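Local structure of hypothetical protein (Bacteroides ovatus, 4EPS) at residues T34-T39 with M159-V164; I46-V51 with Y149-Q154; K75-L78 with R82-G85; Y171-A176 with G278-G283; G271-A276 with I456-K461. The protein is probably a component of the fimbrial tip, part of the filamentous cell-surface appendages that mediate adhesion and biofilm formation. One frame throughout, in Å; residues are numbered along the deposited sequence.

Interaction 1 of 5, residues T34-T39 with M159-V164; sequences TGFVTT and MSLVVV
Phe36 makes an apolar, loop-on-sheet contact with Leu161 and Val163, its ring directed at one side of strand 148-174. The loop of residues 34-39, on the way from strand 23-24 to strand 45-52, contributes this one side chain. The strand contributes two residues spaced by two, which in an extended chain fall on the same face. The closest CA atoms, those of Phe36 and Leu161, are 9.7 Å apart, too far for backbone pairing, so side chains alone close the distance. Leu161 CD2 approaches Phe36 CD2 to 3.9 Å, the two side chains crossing at about a right angle. Val163 meets the phenylalanine from the opposite direction, its CG2 lying 3.8 Å from Phe36 CE2 and 3.9 Å from Phe36 CZ. Phe36 CE2 thus lies between the two methyls, with CD2 nearer Leu161 and CZ nearer Val163. The ring gets there because Phe36 CG stands anti to its own carbonyl carbon (chi1 -63°), with CB already directed at the strand. Tyr252 meets the same ring edge-to-face, and the phenylalanine also packs on Glu217, Arg219 and Arg254, on the strands that flank 148-174. The backbone of Phe36 is hydrogen-bonded to Ile22. No hydrogen bond or salt bridge joins the two segments, which implies that the contact rests on dispersion and burial of carbon surface and depends on shape more than on direction.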
# COMPACT_ATOMS: atom_id res chain seq x y z
N THR A 34 23.15 14.41 -23.02
CA THR A 34 22.98 15.39 -24.10
C THR A 34 23.08 16.84 -23.56
O THR A 34 23.55 17.73 -24.28
CB THR A 34 21.60 15.16 -24.78
OG1 THR A 34 21.33 13.76 -24.88
CG2 THR A 34 21.49 15.80 -26.15
N GLY A 35 22.63 17.05 -22.33
CA GLY A 35 22.60 18.37 -21.72
C GLY A 35 21.39 19.14 -22.23
O GLY A 35 20.42 18.52 -22.68
N PHE A 36 21.43 20.47 -22.17
CA PHE A 36 20.32 21.32 -22.62
C PHE A 36 20.61 21.79 -24.01
O PHE A 36 21.47 22.65 -24.22
CB PHE A 36 20.11 22.51 -21.68
CG PHE A 36 19.71 22.11 -20.29
CD1 PHE A 36 18.37 21.91 -19.95
CD2 PHE A 36 20.68 21.90 -19.30
CE1 PHE A 36 18.00 21.51 -18.65
CE2 PHE A 36 20.30 21.52 -18.00
CZ PHE A 36 18.97 21.32 -17.69
N VAL A 37 19.87 21.21 -24.97
CA VAL A 37 20.04 21.50 -26.38
C VAL A 37 18.86 22.32 -26.85
O VAL A 37 17.70 21.91 -26.71
CB VAL A 37 20.20 20.20 -27.23
CG1 VAL A 37 20.25 20.52 -28.72
CG2 VAL A 37 21.44 19.42 -26.82
N THR A 38 19.17 23.46 -27.44
CA THR A 38 18.18 24.37 -27.98
C THR A 38 17.68 23.85 -29.31
O THR A 38 18.47 23.48 -30.18
CB THR A 38 18.83 25.76 -28.12
OG1 THR A 38 19.15 26.27 -26.81
CG2 THR A 38 17.97 26.75 -28.89
N THR A 39 16.37 23.79 -29.51
CA THR A 39 15.88 23.28 -30.80
C THR A 39 15.55 24.42 -31.80
O THR A 39 15.50 24.17 -33.01
CB THR A 39 14.68 22.34 -30.57
OG1 THR A 39 14.30 21.77 -31.82
CG2 THR A 39 13.48 23.04 -29.91
N MSE A 159 27.18 31.80 -22.07
CA MSE A 159 26.91 32.01 -20.65
C MSE A 159 27.03 30.69 -19.90
O MSE A 159 27.22 29.64 -20.51
CB MSE A 159 25.48 32.62 -20.46
CG MSE A 159 25.30 34.00 -21.12
SE MSE A 159 26.57 35.33 -20.41
CE MSE A 159 27.78 35.52 -21.97
N SER A 160 26.88 30.75 -18.57
CA SER A 160 26.85 29.55 -17.74
C SER A 160 25.42 29.37 -17.29
O SER A 160 24.61 30.29 -17.47
CB SER A 160 27.83 29.68 -16.57
OG SER A 160 27.99 28.40 -15.98
N LEU A 161 25.08 28.21 -16.73
CA LEU A 161 23.69 27.96 -16.35
C LEU A 161 23.55 27.38 -14.95
O LEU A 161 24.19 26.38 -14.62
CB LEU A 161 23.05 27.01 -17.38
CG LEU A 161 21.56 26.68 -17.18
CD1 LEU A 161 20.68 27.94 -17.41
CD2 LEU A 161 21.15 25.56 -18.09
N VAL A 162 22.67 27.99 -14.15
CA VAL A 162 22.31 27.47 -12.83
C VAL A 162 21.03 26.65 -13.04
O VAL A 162 20.07 27.15 -13.64
CB VAL A 162 22.11 28.60 -11.77
CG1 VAL A 162 21.31 28.11 -10.54
CG2 VAL A 162 23.45 29.18 -11.32
N VAL A 163 20.99 25.42 -12.52
CA VAL A 163 19.77 24.59 -12.56
C VAL A 163 19.42 24.27 -11.10
O VAL A 163 20.31 23.81 -10.37
CB VAL A 163 19.91 23.31 -13.43
CG1 VAL A 163 18.60 22.49 -13.39
CG2 VAL A 163 20.27 23.68 -14.88
N VAL A 164 18.17 24.54 -10.66
CA VAL A 164 17.75 24.26 -9.29
C VAL A 164 16.62 23.22 -9.32
O VAL A 164 15.61 23.43 -9.98
CB VAL A 164 17.31 25.52 -8.48
CG1 VAL A 164 17.04 25.16 -7.01
CG2 VAL A 164 18.32 26.66 -8.60

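Interaction 2 of 5, residues I46-V51 with Y149-Q154; sequences IGLFAV and YSLSFQ
Leu48 reaches from strand 45-52 to Leu151 and Phe153 on strand 148-174, bridging two strands that face each other across an apolar core. This is consistent with the sandwich-like beta domains of the transthyretin clan to which the fimbrillin-like family belongs. The evidence for facing rather than pairing is geometric: the nearest CA atoms, of Leu48 and Phe153, lie 10.3 Å apart, and no hydrogen bond crosses. Along the leucine, CB points at the opposite strand but itself makes no close contact there. CG continues anti to the backbone N (chi1 179°), carrying the fork of the side chain toward strand 148-174. One branch, CD2, ends 4.4 Å from Leu151 CD1, a loose methyl-to-methyl approach. The other branch, CD1, presses on the far end of the Phe153 ring, and the two side chains cross at about a right angle. Phe153 comes to meet it with its own CB turned toward Leu48. Ile60 and Phe65 of the neighbouring strand 55-67 add to the packing round the leucine, while Ala90 of strand 87-92 and Thr140 of strand 135-145 touch Phe153. The tightest point is between Leu48 CD1 and Phe153 CZ, only 3.3 Å, and Leu48 CD1 lies 3.7 Å from Phe153 CE2.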
# COMPACT_ATOMS: atom_id res chain seq x y z
N ILE A 46 19.26 34.70 -36.25
CA ILE A 46 20.71 34.61 -36.16
C ILE A 46 21.30 35.68 -37.06
O ILE A 46 20.64 36.15 -37.99
CB ILE A 46 21.26 33.20 -36.53
CG1 ILE A 46 20.90 32.80 -37.99
CG2 ILE A 46 20.83 32.14 -35.49
CD1 ILE A 46 21.79 31.82 -38.55
N GLY A 47 22.55 36.02 -36.81
CA GLY A 47 23.28 36.95 -37.65
C GLY A 47 24.43 36.19 -38.29
O GLY A 47 25.09 35.38 -37.64
N LEU A 48 24.69 36.48 -39.56
CA LEU A 48 25.77 35.81 -40.28
C LEU A 48 26.86 36.80 -40.72
O LEU A 48 26.55 37.90 -41.19
CB LEU A 48 25.16 35.11 -41.52
CG LEU A 48 26.12 34.35 -42.45
CD1 LEU A 48 26.73 33.14 -41.75
CD2 LEU A 48 25.41 33.88 -43.69
N PHE A 49 28.14 36.37 -40.64
CA PHE A 49 29.32 37.11 -41.11
C PHE A 49 30.18 36.24 -42.02
O PHE A 49 30.36 35.04 -41.75
CB PHE A 49 30.19 37.57 -39.93
CG PHE A 49 29.57 38.60 -39.01
CD1 PHE A 49 28.81 38.20 -37.92
CD2 PHE A 49 29.82 39.96 -39.20
CE1 PHE A 49 28.26 39.16 -37.05
CE2 PHE A 49 29.28 40.91 -38.33
CZ PHE A 49 28.49 40.51 -37.27
N ALA A 50 30.77 36.85 -43.05
CA ALA A 50 31.73 36.20 -43.94
C ALA A 50 33.01 37.02 -43.91
O ALA A 50 32.97 38.23 -44.15
CB ALA A 50 31.19 36.10 -45.36
N VAL A 51 34.13 36.37 -43.55
CA VAL A 51 35.42 37.05 -43.46
C VAL A 51 36.31 36.51 -44.58
O VAL A 51 36.54 35.30 -44.67
CB VAL A 51 36.04 36.88 -42.05
CG1 VAL A 51 37.44 37.49 -41.96
CG2 VAL A 51 35.13 37.49 -40.98
N TYR A 149 25.30 24.05 -52.30
CA TYR A 149 26.15 24.45 -51.20
C TYR A 149 25.37 24.66 -49.92
O TYR A 149 24.18 24.99 -49.94
CB TYR A 149 26.90 25.74 -51.58
CG TYR A 149 27.84 25.57 -52.75
CD1 TYR A 149 27.39 25.71 -54.06
CD2 TYR A 149 29.18 25.26 -52.55
CE1 TYR A 149 28.25 25.51 -55.15
CE2 TYR A 149 30.06 25.09 -53.63
CZ TYR A 149 29.58 25.22 -54.92
OH TYR A 149 30.45 25.07 -55.99
N SER A 150 26.05 24.41 -48.80
CA SER A 150 25.45 24.56 -47.49
C SER A 150 26.45 25.05 -46.48
O SER A 150 27.66 24.83 -46.64
CB SER A 150 24.84 23.25 -47.02
OG SER A 150 25.83 22.25 -46.83
N LEU A 151 25.94 25.78 -45.49
CA LEU A 151 26.66 26.26 -44.32
C LEU A 151 26.02 25.62 -43.14
O LEU A 151 24.81 25.82 -42.93
CB LEU A 151 26.60 27.78 -44.19
CG LEU A 151 27.58 28.58 -44.97
CD1 LEU A 151 27.25 30.06 -44.84
CD2 LEU A 151 29.04 28.28 -44.50
N SER A 152 26.77 24.78 -42.41
CA SER A 152 26.20 24.08 -41.27
C SER A 152 26.99 24.48 -40.03
O SER A 152 28.16 24.13 -39.89
CB SER A 152 26.19 22.57 -41.52
OG SER A 152 25.61 21.87 -40.43
N PHE A 153 26.37 25.32 -39.20
CA PHE A 153 27.01 25.88 -38.02
C PHE A 153 26.79 25.05 -36.78
O PHE A 153 25.68 24.54 -36.55
CB PHE A 153 26.49 27.29 -37.75
CG PHE A 153 26.84 28.30 -38.81
CD1 PHE A 153 28.11 28.88 -38.85
CD2 PHE A 153 25.92 28.64 -39.80
CE1 PHE A 153 28.44 29.80 -39.85
CE2 PHE A 153 26.27 29.57 -40.80
CZ PHE A 153 27.53 30.12 -40.82
N GLN A 154 27.82 24.98 -35.95
CA GLN A 154 27.76 24.40 -34.61
C GLN A 154 27.82 25.61 -33.65
O GLN A 154 28.82 26.33 -33.67
CB GLN A 154 28.95 23.44 -34.34
CG GLN A 154 28.99 22.20 -35.24
CD GLN A 154 27.89 21.23 -34.92
OE1 GLN A 154 27.44 21.11 -33.78
NE2 GLN A 154 27.35 20.60 -35.93

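Interaction 3 of 5, residues K75-L78 with R82-G85; sequences KPIL and RLVG
Leu83 folds back onto Ile77 and Leu78 within a strand-to-strand connection of the fimbrillin-like beta domain, the loop between strands 72-73 and 87-92, which contains a short 3-10 segment at Arg82 and Leu83. The first shell is small. One methyl, Leu83 CD1, does all the close touching, and it meets two kinds of surface: the backbone carbonyl of Leu78 and the branch methyl of Ile77. The latter approach, Leu83 CD1 to Ile77 CG2, measures 4.5 Å, at the loose end of van der Waals contact. Leu78 offers its backbone instead of its side chain, whose end leads away and lies against Val9. With the CA atoms of Leu78 and Leu83 9.5 Å apart and no hydrogen bond between the segments, the leucine side chain spans the two parts of the loop. Its CG stands anti to the carbonyl carbon (chi1 -61°) and the chain beyond is extended (chi2 -176°), which gives CD1 the reach it needs. In the next shell Ile13 touches both Ile77 and Leu83 and is hydrogen-bonded through its backbone to Ile77, tying the loop to the N-terminal region. Ile60, Met63 and Phe65 of strand 55-67 back the Ile77 side chain. The closest approach between the segments sets a carbon on an oxygen, Leu83 CD1 standing 3.9 Å from Leu78 O.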
# COMPACT_ATOMS: atom_id res chain seq x y z
N LYS A 75 17.72 36.96 -47.00
CA LYS A 75 18.07 37.33 -48.37
C LYS A 75 19.04 36.25 -48.91
O LYS A 75 19.98 35.88 -48.20
CB LYS A 75 18.65 38.75 -48.43
CG LYS A 75 17.61 39.83 -48.20
CD LYS A 75 18.18 41.23 -48.43
CE LYS A 75 17.20 42.32 -48.06
NZ LYS A 75 17.79 43.67 -48.27
N PRO A 76 18.77 35.66 -50.10
CA PRO A 76 19.63 34.57 -50.60
C PRO A 76 21.10 34.94 -50.78
O PRO A 76 21.44 36.04 -51.20
CB PRO A 76 19.00 34.20 -51.95
CG PRO A 76 18.19 35.41 -52.35
CD PRO A 76 17.66 35.93 -51.04
N ILE A 77 21.98 34.00 -50.39
CA ILE A 77 23.42 34.11 -50.61
C ILE A 77 23.70 33.16 -51.75
O ILE A 77 23.49 31.95 -51.62
CB ILE A 77 24.32 33.84 -49.38
CG1 ILE A 77 23.87 34.62 -48.14
CG2 ILE A 77 25.80 34.13 -49.72
CD1 ILE A 77 24.24 33.93 -46.89
N LEU A 78 24.11 33.72 -52.87
CA LEU A 78 24.40 32.94 -54.07
C LEU A 78 25.85 32.55 -54.08
O LEU A 78 26.72 33.39 -53.81
CB LEU A 78 24.04 33.73 -55.35
CG LEU A 78 22.59 34.23 -55.50
CD1 LEU A 78 22.47 35.17 -56.68
CD2 LEU A 78 21.60 33.07 -55.61
N ARG A 82 34.42 33.53 -55.38
CA ARG A 82 34.98 34.47 -54.40
C ARG A 82 34.75 33.96 -52.96
O ARG A 82 35.42 34.42 -52.04
CB ARG A 82 34.35 35.86 -54.57
N LEU A 83 33.83 32.99 -52.77
CA LEU A 83 33.54 32.44 -51.44
C LEU A 83 34.52 31.32 -51.07
O LEU A 83 34.54 30.93 -49.91
CB LEU A 83 32.09 31.97 -51.32
CG LEU A 83 31.02 33.06 -51.53
CD1 LEU A 83 29.64 32.51 -51.30
CD2 LEU A 83 31.26 34.28 -50.61
N VAL A 84 35.42 30.89 -52.00
CA VAL A 84 36.45 29.89 -51.67
C VAL A 84 37.45 30.51 -50.69
O VAL A 84 37.93 31.62 -50.92
CB VAL A 84 37.15 29.30 -52.93
CG1 VAL A 84 38.34 28.41 -52.55
CG2 VAL A 84 36.15 28.53 -53.80
N GLY A 85 37.72 29.81 -49.59
CA GLY A 85 38.67 30.24 -48.55
C GLY A 85 38.07 31.21 -47.54
O GLY A 85 38.78 31.67 -46.63

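Interaction 4 of 5, residues Y171-A176 with G278-G283; sequences YIFTDA and GSVVSG. With SO4 (sulfate ion), chain F; SO4 (sulfate ion), chain B.
Tyr171 and Phe173, at the end of the long strand 148-174, pack on the short strand 280-281 and join the fimbrillin-like domain to the edge of the six-stranded antiparallel sheet that follows. Tyr171 CG lies anti to its carbonyl carbon (chi1 -78°), which brings the ring onto the Ser279-Val280 backbone: Tyr171 CE1 is 3.9 Å from Ser279 CA, and its OH touches Ser279 CB at 3.3 Å. A water at the ring edge, in plane, is hydrogen-bonded to the same hydroxyl and donates to the carbonyl of Val280, the water oxygen lying 2.7 Å from Val280 O. Phe173 follows with its tip, CZ, 3.6 Å from Val280 CG2, while Tyr171 CB lies over one Phe173 face, offset toward the rim. A phenylalanine in place of Tyr171 would probably leave that water without its hydroxyl partner and the link to Val280 O broken. Further on, Ala176 N and Ser282 OG each give a hydrogen bond to a sulfate ion, probably from the crystallisation liquor; His267 and Asn284 also hold sulfate, together with residues of the second subunit. Around the aromatic pair, Tyr187 of strand 187-190 meets the Phe173 ring, Val264 of strand 261-267 touches Tyr171, and Tyr274 of strand 273-275 packs on Val280.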
# COMPACT_ATOMS: atom_id res chain seq x y z
N TYR A 171 2.81 11.17 -5.45
CA TYR A 171 1.94 10.30 -4.66
C TYR A 171 1.30 9.29 -5.58
O TYR A 171 0.67 9.67 -6.56
CB TYR A 171 0.83 11.09 -3.93
CG TYR A 171 1.30 11.81 -2.69
CD1 TYR A 171 2.01 13.00 -2.78
CD2 TYR A 171 1.07 11.28 -1.42
CE1 TYR A 171 2.49 13.65 -1.65
CE2 TYR A 171 1.53 11.93 -0.28
CZ TYR A 171 2.23 13.12 -0.40
OH TYR A 171 2.72 13.78 0.69
N ILE A 172 1.50 8.02 -5.29
CA ILE A 172 0.77 6.95 -5.99
C ILE A 172 -0.40 6.65 -5.03
O ILE A 172 -0.20 5.99 -4.01
CB ILE A 172 1.65 5.73 -6.31
CG1 ILE A 172 2.81 6.12 -7.29
CG2 ILE A 172 0.82 4.55 -6.86
CD1 ILE A 172 4.06 5.22 -7.20
N PHE A 173 -1.58 7.19 -5.32
CA PHE A 173 -2.74 6.97 -4.46
C PHE A 173 -3.32 5.60 -4.72
O PHE A 173 -3.48 5.19 -5.89
CB PHE A 173 -3.80 8.04 -4.69
CG PHE A 173 -3.35 9.40 -4.21
CD1 PHE A 173 -2.93 9.59 -2.90
CD2 PHE A 173 -3.37 10.50 -5.06
CE1 PHE A 173 -2.55 10.85 -2.45
CE2 PHE A 173 -3.02 11.78 -4.60
CZ PHE A 173 -2.62 11.94 -3.30
N THR A 174 -3.60 4.86 -3.63
CA THR A 174 -4.11 3.50 -3.72
C THR A 174 -5.37 3.31 -2.89
O THR A 174 -5.73 4.18 -2.10
CB THR A 174 -3.05 2.48 -3.21
OG1 THR A 174 -2.93 2.62 -1.78
CG2 THR A 174 -1.69 2.60 -3.92
N ASP A 175 -6.02 2.16 -3.06
CA ASP A 175 -7.12 1.73 -2.22
C ASP A 175 -6.46 1.01 -1.04
O ASP A 175 -5.22 0.96 -0.97
CB ASP A 175 -8.12 0.83 -3.02
CG ASP A 175 -7.60 -0.53 -3.48
OD1 ASP A 175 -6.43 -0.90 -3.14
OD2 ASP A 175 -8.34 -1.22 -4.23
N ALA A 176 -7.26 0.41 -0.15
CA ALA A 176 -6.74 -0.28 1.04
C ALA A 176 -5.91 -1.51 0.71
O ALA A 176 -5.09 -1.93 1.53
CB ALA A 176 -7.92 -0.69 1.93
N GLY A 278 -0.17 20.32 -2.25
CA GLY A 278 -0.85 19.16 -2.82
C GLY A 278 -0.55 17.88 -2.07
O GLY A 278 -1.05 16.82 -2.44
N SER A 279 0.27 17.96 -1.01
CA SER A 279 0.59 16.76 -0.23
C SER A 279 -0.62 16.34 0.60
O SER A 279 -1.52 17.16 0.85
CB SER A 279 1.83 16.96 0.64
OG SER A 279 1.63 17.94 1.64
N VAL A 280 -0.66 15.06 1.00
CA VAL A 280 -1.78 14.48 1.74
C VAL A 280 -1.24 13.75 2.95
O VAL A 280 -0.27 12.99 2.82
CB VAL A 280 -2.57 13.51 0.79
CG1 VAL A 280 -3.77 12.89 1.50
CG2 VAL A 280 -3.02 14.23 -0.50
N VAL A 281 -1.89 13.91 4.08
CA VAL A 281 -1.50 13.25 5.32
C VAL A 281 -2.66 12.37 5.77
O VAL A 281 -3.81 12.80 5.72
CB VAL A 281 -1.09 14.27 6.43
CG1 VAL A 281 -0.93 13.58 7.79
CG2 VAL A 281 0.22 14.98 6.06
N SER A 282 -2.36 11.17 6.25
CA SER A 282 -3.39 10.24 6.76
C SER A 282 -4.34 10.92 7.75
O SER A 282 -3.88 11.57 8.71
CB SER A 282 -2.73 9.06 7.45
OG SER A 282 -3.70 8.26 8.12
N GLY A 283 -5.65 10.70 7.57
CA GLY A 283 -6.66 11.19 8.49
C GLY A 283 -6.53 10.56 9.87
O GLY A 283 -7.15 11.03 10.83
S SO4 F . -11.01 1.44 0.56
O1 SO4 F . -10.74 2.23 1.75
O2 SO4 F . -11.25 0.07 0.97
O3 SO4 F . -12.21 1.98 -0.07
O4 SO4 F . -9.92 1.43 -0.35
S SO4 B . -2.52 5.00 9.60
O1 SO4 B . -3.91 4.75 9.25
O2 SO4 B . -2.17 6.32 9.10
O3 SO4 B . -2.42 4.99 11.06
O4 SO4 B . -1.63 4.07 9.02
O HOH W 1 2.34 12.65 3.36

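Interaction 5 of 5, residues G271-A276 with I456-K461; sequences GDYYYA and IKVSDK
Tyr273 and Val458 have the closest CA atoms of the two segments, 8.7 Å apart, a spacing that sets strand 273-275 beside residues 457-458 of helix 446-458 with side chains filling the interval. Tyr273 does the reaching from the strand. Its CG stands anti to the carbonyl carbon (chi1 -60°), which directs the ring toward Lys457 and Val458, and both methyls of Val458 sit against the same side of it: CG1 is 3.8 Å and CG2 4.0 Å from Tyr273 CE1, the side chains meeting obliquely. Farther out, Lys457 runs across the phenol oxygen at about a right angle. Its chain is extended beyond CG, and its aliphatic part touches the hydroxyl, Lys457 CD lying 3.4 Å from Tyr273 OH. The two polar ends meet through a single water that lies in the tyrosine plane at the ring edge. This water accepts from both, at 2.7 Å from Tyr273 OH and 2.8 Å from Lys457 NZ, so that hydroxyl and ammonium are joined through it. With alanine here the ring is gone, which is likely to open a gap beside the Val458 methyls and leave the water without one of its two donors. Ile296 and Pro288 also touch the tyrosine, and Lys457 packs on Asp444 of the second subunit. The whole is helix-on-sheet packing: helix 446-458 rests, through one aromatic side chain, on a strand that lies between 280-281 and 293-300 in the six-stranded antiparallel sheet.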
# COMPACT_ATOMS: atom_id res chain seq x y z
N GLY A 271 -11.33 12.17 4.84
CA GLY A 271 -10.81 12.57 6.14
C GLY A 271 -9.32 12.86 6.11
O GLY A 271 -8.78 13.39 7.09
N ASP A 272 -8.61 12.51 5.01
CA ASP A 272 -7.18 12.81 4.93
C ASP A 272 -6.95 14.34 4.90
O ASP A 272 -7.80 15.07 4.36
CB ASP A 272 -6.54 12.17 3.71
CG ASP A 272 -6.32 10.66 3.77
OD1 ASP A 272 -6.57 10.05 4.85
OD2 ASP A 272 -5.90 10.09 2.75
N TYR A 273 -5.84 14.80 5.47
CA TYR A 273 -5.49 16.24 5.51
C TYR A 273 -4.81 16.63 4.20
O TYR A 273 -3.89 15.95 3.75
CB TYR A 273 -4.57 16.55 6.74
CG TYR A 273 -5.25 16.23 8.05
CD1 TYR A 273 -6.11 17.14 8.66
CD2 TYR A 273 -5.00 15.01 8.70
CE1 TYR A 273 -6.74 16.84 9.87
CE2 TYR A 273 -5.65 14.69 9.90
CZ TYR A 273 -6.49 15.61 10.49
OH TYR A 273 -7.12 15.30 11.67
N TYR A 274 -5.26 17.74 3.60
CA TYR A 274 -4.78 18.23 2.31
C TYR A 274 -4.03 19.54 2.48
O TYR A 274 -4.51 20.45 3.17
CB TYR A 274 -5.98 18.41 1.34
CG TYR A 274 -5.52 18.48 -0.11
CD1 TYR A 274 -5.21 17.33 -0.82
CD2 TYR A 274 -5.38 19.71 -0.75
CE1 TYR A 274 -4.80 17.39 -2.15
CE2 TYR A 274 -4.97 19.79 -2.08
CZ TYR A 274 -4.68 18.62 -2.77
OH TYR A 274 -4.24 18.68 -4.07
N TYR A 275 -2.85 19.64 1.86
CA TYR A 275 -1.96 20.79 2.06
C TYR A 275 -1.76 21.66 0.80
O TYR A 275 -2.04 21.23 -0.31
CB TYR A 275 -0.59 20.28 2.60
CG TYR A 275 -0.75 19.80 4.03
CD1 TYR A 275 -1.21 18.51 4.30
CD2 TYR A 275 -0.51 20.66 5.11
CE1 TYR A 275 -1.49 18.11 5.61
CE2 TYR A 275 -0.74 20.25 6.42
CZ TYR A 275 -1.23 18.97 6.67
OH TYR A 275 -1.49 18.57 7.96
N ALA A 276 -1.28 22.90 1.00
CA ALA A 276 -1.06 23.90 -0.04
C ALA A 276 -0.15 23.41 -1.19
O ALA A 276 -0.31 23.88 -2.33
CB ALA A 276 -0.49 25.17 0.57
N ILE A 456 -11.63 19.84 13.39
CA ILE A 456 -11.35 20.36 14.75
C ILE A 456 -9.85 20.25 15.13
O ILE A 456 -9.41 20.96 16.02
CB ILE A 456 -12.28 19.67 15.80
CG1 ILE A 456 -12.39 20.48 17.14
CG2 ILE A 456 -11.91 18.22 16.05
CD1 ILE A 456 -13.11 21.87 17.03
N LYS A 457 -9.07 19.40 14.44
CA LYS A 457 -7.63 19.24 14.73
C LYS A 457 -6.78 20.28 14.01
O LYS A 457 -5.64 20.50 14.40
CB LYS A 457 -7.16 17.83 14.34
CG LYS A 457 -7.84 16.74 15.14
CD LYS A 457 -7.05 15.45 15.09
CE LYS A 457 -7.79 14.32 15.76
NZ LYS A 457 -7.20 13.00 15.41
N VAL A 458 -7.30 20.91 12.93
CA VAL A 458 -6.51 21.87 12.12
C VAL A 458 -7.19 23.24 11.95
O VAL A 458 -6.64 24.11 11.24
CB VAL A 458 -6.16 21.30 10.72
CG1 VAL A 458 -5.11 20.19 10.81
CG2 VAL A 458 -7.42 20.82 9.98
N SER A 459 -8.34 23.41 12.55
CA SER A 459 -9.14 24.64 12.44
C SER A 459 -9.93 24.84 13.73
O SER A 459 -10.14 23.87 14.47
CB SER A 459 -10.09 24.53 11.24
OG SER A 459 -11.04 25.58 11.13
N ASP A 460 -10.43 26.07 13.95
CA ASP A 460 -11.27 26.34 15.11
C ASP A 460 -12.75 26.22 14.72
O ASP A 460 -13.62 26.35 15.58
CB ASP A 460 -10.93 27.72 15.71
CG ASP A 460 -9.54 27.77 16.33
OD1 ASP A 460 -9.14 26.77 16.99
OD2 ASP A 460 -8.83 28.77 16.12
N LYS A 461 -13.04 25.91 13.44
CA LYS A 461 -14.42 25.78 12.96
C LYS A 461 -14.72 24.41 12.39
O LYS A 461 -13.92 23.86 11.63
CB LYS A 461 -14.70 26.83 11.88
CG LYS A 461 -14.60 28.28 12.36
CD LYS A 461 -14.39 29.23 11.21
CE LYS A 461 -14.92 30.61 11.51
NZ LYS A 461 -14.96 31.45 10.28
O HOH W 2 -6.62 12.82 12.68

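From the N terminus, interaction 1 opens first, then interaction 2, and interaction 3 opens and closes between the two halves of interaction 2. Interactions 2 and 1 then close in turn on strand 148-174, giving three enclosed loops within the fimbrillin-like range. Interactions 2 and 3 touch, Leu48 CD2 lying 3.4 Å from Ile77 CD1. The same long strand next opens interaction 4, about 55 Å from interaction 2 centre to centre, beyond the chain's centre. Interactions 4 and 5 cross: 271-276 precedes 278-283, and their strands are sheet neighbours, with Val281 O 2.9 Å from Tyr273 N, a probable hydrogen bond. Interaction 5 finally brings in the distant helix 446-458.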